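Local coordinates for catalytic domain of the nuclear inclusion protein A (nia) (PDB 1LVM) that probably cleaves peptide bonds at specific sequences as a chymotrypsin-type cysteine protease of tobacco etch virus, at residues C27-E32 / P47-N52; H36-Y41 / F56-G61. The protein carries 1 engineered substitution. All blocks are in the same frame, centred on the assembly; numbering follows the deposited sequence.

Overall arrangement
Both contacts belong to the same antiparallel sheet and turn on strand 36-45, which lies between strands 26-33 and 48-51. Contact 1 spans the two flanking strands and is buried: all four touching residues are shielded, and they meet through methyl groups and a sulfur, with no hydrogen bond between the segments. Contact 2 lies near the surface, where residues 36-41 meet the loop at 56-61 through a flat ring-on-guanidinium stack and a water. Centres about 10 Å apart, the two are joined directly: Thr51 OG1 bonds Tyr41 O, and Leu29 pairs with Leu40 through the backbone. Chemistry thus changes from apolar inside to cationic and hydrated outside.

Contact 1 of 2, residues C27-E32 / P47-N52; sequences CHLTNE and PFIITN
Thr51 OG1, which the methyl CD1 of Leu29 approaches to 3.6 Å, makes its hydrogen bond to a carbonyl of the strand between the two segments, that of Tyr41. This is the interior of an antiparallel beta barrel of the chymotrypsin-type fold. Strand 27-32 and strand 48-51 both flank strand 36-45, so they are not paired with each other; their local axes stay 9.5 Å apart at closest and run at 74°, and side chains alone span the gap. Thr51 carries OG1 opposite its own backbone N (chi1 -172°), beside its carbonyl carbon, and from there the hydroxyl reaches Tyr41 O. The polar end is thereby satisfied, and an apolar neighbour can sit against it. Leu29 and Thr51 meet tip to tip, CD1 of the leucine touching CB, OG1 and CG2 of the threonine together.

Leu29 and Ile49, by contrast, slide past each other in opposite directions. Each branch of the leucine finds a different part of the isoleucine: CD1 lies 3.9 Å from Ile49 CG2, whereas CD2 lies 4.1 Å from Ile49 CD1. Val65 of strand 62-67 packs against both residues, extending the apolar cluster to a further strand. Strand 27-32 is itself backbone-paired with strand 36-45. The remaining touch is made by the end of the isoleucine chain, whose CD1 rests 4.0 Å from Cys27 SG.

Contact 2 of 2, residues H36-Y41 / F56-G61; sequences HTTSLY and FRRNNG
With CG of His36 set opposite its carbonyl carbon (chi1 -69°) and the Arg58 chain bent at chi3 (-144°), the imidazole and the guanidinium come to lie flat on one another. The geometry is that of a stack: planes 6° apart, centres 3.6 Å apart. The overlap is broad rather than a single touch. NE of Arg58 lies 3.4 Å from His36 CD2, and NH2 sits above the ring, over its centre, while NH1 reaches back over the root of the side chain, 3.5 Å from His36 CB. A guanidinium so near may disfavour protonation of the ring. The other guanidinium face is covered by Arg57 CG, so the group is sandwiched between an aromatic ring and an aliphatic methylene.

Thr38, two residues along the strand on the same side, comes to the guanidinium edge instead. Its OG1 lies in the guanidinium plane but 3.8 Å from Arg58 NH1, too long for a direct bond; a water accepts from Arg58 NH1 at 3.3 Å and also makes a weak bond to Thr38 OG1. The contact thus joins the start of a strand to a loop of the chymotrypsin-like barrel at its surface. Arg58 O accepts a hydrogen bond from ND2 of Asn31, whose backbone pairs with Thr38, and Phe56 packs on strands 81-84 and 91-94, so the loop between strands 48-51 and 62-67 lies against the same sheet that carries strand 36-45.

Contact 1 of 2, residues C27-E32 / P47-N52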
loop_
_atom_site.group_PDB
_atom_site.type_symbol
_atom_site.label_atom_id
_atom_site.label_comp_id
_atom_site.label_asym_id
_atom_site.label_seq_id
_atom_site.Cartn_x
_atom_site.Cartn_y
_atom_site.Cartn_z
ATOM N N CYS A 27 -3.853 -1.732 7.782
ATOM C CA CYS A 27 -4.776 -2.808 7.970
ATOM C C CYS A 27 -4.345 -3.978 7.158
ATOM O O CYS A 27 -3.725 -3.824 6.073
ATOM C CB CYS A 27 -6.183 -2.424 7.411
ATOM S SG CYS A 27 -6.962 -0.944 8.144
ATOM N N HIS A 28 -4.705 -5.152 7.638
ATOM C CA HIS A 28 -4.426 -6.370 6.877
ATOM C C HIS A 28 -5.749 -6.763 6.211
ATOM O O HIS A 28 -6.773 -6.869 6.885
ATOM C CB HIS A 28 -3.969 -7.520 7.732
ATOM C CG HIS A 28 -3.410 -8.635 6.902
ATOM N ND1 HIS A 28 -3.928 -9.914 6.912
ATOM C CD2 HIS A 28 -2.389 -8.649 6.002
ATOM C CE1 HIS A 28 -3.246 -10.669 6.064
ATOM N NE2 HIS A 28 -2.309 -9.927 5.497
ATOM N N LEU A 29 -5.697 -7.023 4.898
ATOM C CA LEU A 29 -6.891 -7.301 4.094
ATOM C C LEU A 29 -6.864 -8.689 3.474
ATOM O O LEU A 29 -5.854 -9.079 2.875
ATOM C CB LEU A 29 -6.935 -6.262 2.936
ATOM C CG LEU A 29 -6.760 -4.772 3.352
ATOM C CD1 LEU A 29 -6.815 -3.837 2.160
ATOM C CD2 LEU A 29 -7.874 -4.334 4.281
ATOM N N THR A 30 -7.964 -9.418 3.613
ATOM C CA THR A 30 -8.072 -10.689 2.996
ATOM C C THR A 30 -9.317 -10.777 2.147
ATOM O O THR A 30 -10.412 -10.711 2.651
ATOM C CB THR A 30 -8.044 -11.836 4.066
ATOM O OG1 THR A 30 -6.806 -11.753 4.800
ATOM C CG2 THR A 30 -8.187 -13.198 3.388
ATOM N N ASN A 31 -9.131 -10.914 0.829
ATOM C CA ASN A 31 -10.308 -11.009 -0.064
ATOM C C ASN A 31 -10.481 -12.494 -0.383
ATOM O O ASN A 31 -9.675 -13.085 -1.089
ATOM C CB ASN A 31 -10.035 -10.194 -1.347
ATOM C CG ASN A 31 -11.154 -10.322 -2.408
ATOM O OD1 ASN A 31 -12.130 -11.023 -2.206
ATOM N ND2 ASN A 31 -11.025 -9.570 -3.507
ATOM N N GLU A 32 -11.547 -13.093 0.135
ATOM C CA GLU A 32 -11.757 -14.499 -0.100
ATOM C C GLU A 32 -12.935 -14.659 -1.088
ATOM O O GLU A 32 -14.079 -14.259 -0.801
ATOM C CB GLU A 32 -12.033 -15.177 1.256
ATOM C CG GLU A 32 -12.189 -16.649 1.196
ATOM C CD GLU A 32 -12.424 -17.232 2.580
ATOM O OE1 GLU A 32 -13.558 -17.104 3.092
ATOM O OE2 GLU A 32 -11.480 -17.805 3.159
ATOM N N PRO A 47 -12.449 7.541 6.177
ATOM C CA PRO A 47 -13.305 6.390 5.917
ATOM C C PRO A 47 -12.724 5.493 4.823
ATOM O O PRO A 47 -13.359 4.520 4.389
ATOM C CB PRO A 47 -14.584 7.054 5.452
ATOM C CG PRO A 47 -14.128 8.150 4.659
ATOM C CD PRO A 47 -12.949 8.730 5.465
ATOM N N PHE A 48 -11.511 5.828 4.385
ATOM C CA PHE A 48 -10.878 5.082 3.278
ATOM C C PHE A 48 -9.790 4.136 3.677
ATOM O O PHE A 48 -9.163 4.274 4.749
ATOM C CB PHE A 48 -10.246 6.071 2.286
ATOM C CG PHE A 48 -11.173 7.197 1.842
ATOM C CD1 PHE A 48 -12.465 6.904 1.378
ATOM C CD2 PHE A 48 -10.761 8.523 1.883
ATOM C CE1 PHE A 48 -13.334 7.934 0.963
ATOM C CE2 PHE A 48 -11.608 9.579 1.472
ATOM C CZ PHE A 48 -12.913 9.281 1.007
ATOM N N ILE A 49 -9.545 3.144 2.813
ATOM C CA ILE A 49 -8.399 2.247 2.979
ATOM C C ILE A 49 -7.728 2.304 1.568
ATOM O O ILE A 49 -8.353 2.023 0.551
ATOM C CB ILE A 49 -8.786 0.802 3.293
ATOM C CG1 ILE A 49 -9.400 0.743 4.704
ATOM C CG2 ILE A 49 -7.498 -0.126 3.249
ATOM C CD1 ILE A 49 -9.655 -0.709 5.195
ATOM N N ILE A 50 -6.462 2.671 1.536
ATOM C CA ILE A 50 -5.704 2.811 0.263
ATOM C C ILE A 50 -4.955 1.514 0.149
ATOM O O ILE A 50 -4.278 1.121 1.105
ATOM C CB ILE A 50 -4.667 3.978 0.359
ATOM C CG1 ILE A 50 -5.399 5.313 0.505
ATOM C CG2 ILE A 50 -3.787 4.019 -0.965
ATOM C CD1 ILE A 50 -4.651 6.336 1.254
ATOM N N THR A 51 -5.084 0.831 -0.979
ATOM C CA THR A 51 -4.430 -0.478 -1.117
ATOM C C THR A 51 -4.159 -0.796 -2.590
ATOM O O THR A 51 -4.332 0.085 -3.484
ATOM C CB THR A 51 -5.244 -1.586 -0.413
ATOM O OG1 THR A 51 -4.491 -2.799 -0.400
ATOM C CG2 THR A 51 -6.638 -1.863 -1.148
ATOM N N ASN A 52 -3.707 -2.009 -2.848
ATOM C CA ASN A 52 -3.382 -2.374 -4.241
ATOM C C ASN A 52 -4.642 -2.689 -5.047
ATOM O O ASN A 52 -5.534 -3.358 -4.554
ATOM C CB ASN A 52 -2.525 -3.650 -4.252
ATOM C CG ASN A 52 -1.258 -3.491 -3.452
ATOM O OD1 ASN A 52 -1.252 -3.650 -2.215
ATOM N ND2 ASN A 52 -0.167 -3.172 -4.148
#

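Contact 2 of 2, residues H36-Y41 / F56-G61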
loop_
_atom_site.group_PDB
_atom_site.type_symbol
_atom_site.label_atom_id
_atom_site.label_comp_id
_atom_site.label_asym_id
_atom_site.label_seq_id
_atom_site.Cartn_x
_atom_site.Cartn_y
_atom_site.Cartn_z
ATOM N N HIS A 36 -10.519 -18.807 -3.888
ATOM C CA HIS A 36 -9.237 -18.139 -3.745
ATOM C C HIS A 36 -9.210 -17.235 -2.518
ATOM O O HIS A 36 -10.248 -16.830 -1.976
ATOM C CB HIS A 36 -8.905 -17.283 -4.964
ATOM C CG HIS A 36 -8.619 -18.086 -6.199
ATOM N ND1 HIS A 36 -7.339 -18.444 -6.570
ATOM C CD2 HIS A 36 -9.434 -18.511 -7.186
ATOM C CE1 HIS A 36 -7.379 -19.036 -7.750
ATOM N NE2 HIS A 36 -8.638 -19.088 -8.146
ATOM N N THR A 37 -8.003 -16.943 -2.078
ATOM C CA THR A 37 -7.892 -15.999 -0.988
ATOM C C THR A 37 -6.652 -15.166 -1.239
ATOM O O THR A 37 -5.585 -15.715 -1.461
ATOM C CB THR A 37 -7.872 -16.688 0.406
ATOM O OG1 THR A 37 -7.709 -15.662 1.393
ATOM C CG2 THR A 37 -6.738 -17.715 0.534
ATOM N N THR A 38 -6.800 -13.837 -1.234
ATOM C CA THR A 38 -5.680 -12.927 -1.476
ATOM C C THR A 38 -5.520 -12.032 -0.267
ATOM O O THR A 38 -6.477 -11.372 0.117
ATOM C CB THR A 38 -5.984 -12.043 -2.684
ATOM O OG1 THR A 38 -6.118 -12.876 -3.839
ATOM C CG2 THR A 38 -4.899 -11.018 -2.919
ATOM N N SER A 39 -4.327 -12.004 0.328
ATOM C CA SER A 39 -4.113 -11.157 1.495
ATOM C C SER A 39 -2.977 -10.187 1.217
ATOM O O SER A 39 -2.004 -10.516 0.558
ATOM C CB SER A 39 -3.734 -12.000 2.709
ATOM O OG SER A 39 -4.828 -12.744 3.202
ATOM N N LEU A 40 -3.105 -8.982 1.736
ATOM C CA LEU A 40 -2.101 -7.955 1.585
ATOM C C LEU A 40 -2.537 -6.797 2.499
ATOM O O LEU A 40 -3.529 -6.908 3.267
ATOM C CB LEU A 40 -1.919 -7.540 0.069
ATOM C CG LEU A 40 -2.860 -6.622 -0.774
ATOM C CD1 LEU A 40 -3.071 -7.238 -2.125
ATOM C CD2 LEU A 40 -4.138 -6.215 -0.100
ATOM N N TYR A 41 -1.793 -5.709 2.458
ATOM C CA TYR A 41 -2.114 -4.603 3.359
ATOM C C TYR A 41 -2.710 -3.354 2.729
ATOM O O TYR A 41 -2.690 -3.171 1.527
ATOM C CB TYR A 41 -0.828 -4.187 4.089
ATOM C CG TYR A 41 -0.314 -5.309 4.955
ATOM C CD1 TYR A 41 0.484 -6.321 4.434
ATOM C CD2 TYR A 41 -0.636 -5.345 6.300
ATOM C CE1 TYR A 41 0.969 -7.381 5.272
ATOM C CE2 TYR A 41 -0.180 -6.353 7.135
ATOM C CZ TYR A 41 0.615 -7.360 6.647
ATOM O OH TYR A 41 1.130 -8.260 7.574
ATOM N N PHE A 56 -8.397 -6.732 -5.961
ATOM C CA PHE A 56 -9.678 -6.995 -6.649
ATOM C C PHE A 56 -9.590 -7.768 -7.960
ATOM O O PHE A 56 -10.382 -7.557 -8.851
ATOM C CB PHE A 56 -10.453 -5.669 -6.827
ATOM C CG PHE A 56 -10.952 -5.138 -5.531
ATOM C CD1 PHE A 56 -12.057 -5.714 -4.915
ATOM C CD2 PHE A 56 -10.301 -4.099 -4.897
ATOM C CE1 PHE A 56 -12.518 -5.243 -3.666
ATOM C CE2 PHE A 56 -10.748 -3.612 -3.646
ATOM C CZ PHE A 56 -11.842 -4.169 -3.034
ATOM N N ARG A 57 -8.592 -8.641 -8.057
ATOM C CA ARG A 57 -8.451 -9.582 -9.179
ATOM C C ARG A 57 -9.821 -10.243 -9.220
ATOM O O ARG A 57 -10.364 -10.513 -10.290
ATOM C CB ARG A 57 -7.351 -10.625 -8.855
ATOM C CG ARG A 57 -7.252 -11.849 -9.801
ATOM C CD ARG A 57 -7.266 -11.450 -11.245
ATOM N NE ARG A 57 -7.320 -12.655 -12.093
ATOM C CZ ARG A 57 -8.418 -13.068 -12.728
ATOM N NH1 ARG A 57 -9.534 -12.368 -12.613
ATOM N NH2 ARG A 57 -8.412 -14.163 -13.467
ATOM N N ARG A 58 -10.396 -10.487 -8.041
ATOM C CA ARG A 58 -11.727 -11.065 -7.936
ATOM C C ARG A 58 -12.582 -10.136 -7.086
ATOM O O ARG A 58 -12.065 -9.427 -6.242
ATOM C CB ARG A 58 -11.633 -12.439 -7.259
ATOM C CG ARG A 58 -11.012 -13.433 -8.262
ATOM C CD ARG A 58 -10.702 -14.807 -7.720
ATOM N NE ARG A 58 -9.463 -15.279 -8.350
ATOM C CZ ARG A 58 -8.230 -15.055 -7.883
ATOM N NH1 ARG A 58 -8.035 -14.367 -6.748
ATOM N NH2 ARG A 58 -7.183 -15.503 -8.560
ATOM N N ASN A 59 -13.888 -10.134 -7.281
ATOM C CA ASN A 59 -14.744 -9.298 -6.455
ATOM C C ASN A 59 -16.093 -10.029 -6.374
ATOM O O ASN A 59 -17.052 -9.678 -7.065
ATOM C CB ASN A 59 -14.847 -7.908 -7.075
ATOM C CG ASN A 59 -15.556 -6.887 -6.129
ATOM O OD1 ASN A 59 -16.173 -7.259 -5.139
ATOM N ND2 ASN A 59 -15.514 -5.628 -6.486
ATOM N N ASN A 60 -16.161 -11.056 -5.520
ATOM C CA ASN A 60 -17.368 -11.884 -5.487
ATOM C C ASN A 60 -17.399 -12.674 -4.179
ATOM O O ASN A 60 -17.818 -13.833 -4.149
ATOM C CB ASN A 60 -17.302 -12.808 -6.733
ATOM C CG ASN A 60 -18.542 -13.648 -6.905
ATOM O OD1 ASN A 60 -19.620 -13.137 -6.723
ATOM N ND2 ASN A 60 -18.380 -14.958 -7.207
ATOM N N GLY A 61 -16.921 -12.058 -3.101
ATOM C CA GLY A 61 -16.843 -12.784 -1.836
ATOM C C GLY A 61 -16.847 -11.860 -0.672
ATOM O O GLY A 61 -17.672 -10.935 -0.639
HETATM O O HOH W 1 -9.392 -13.591 -3.892
#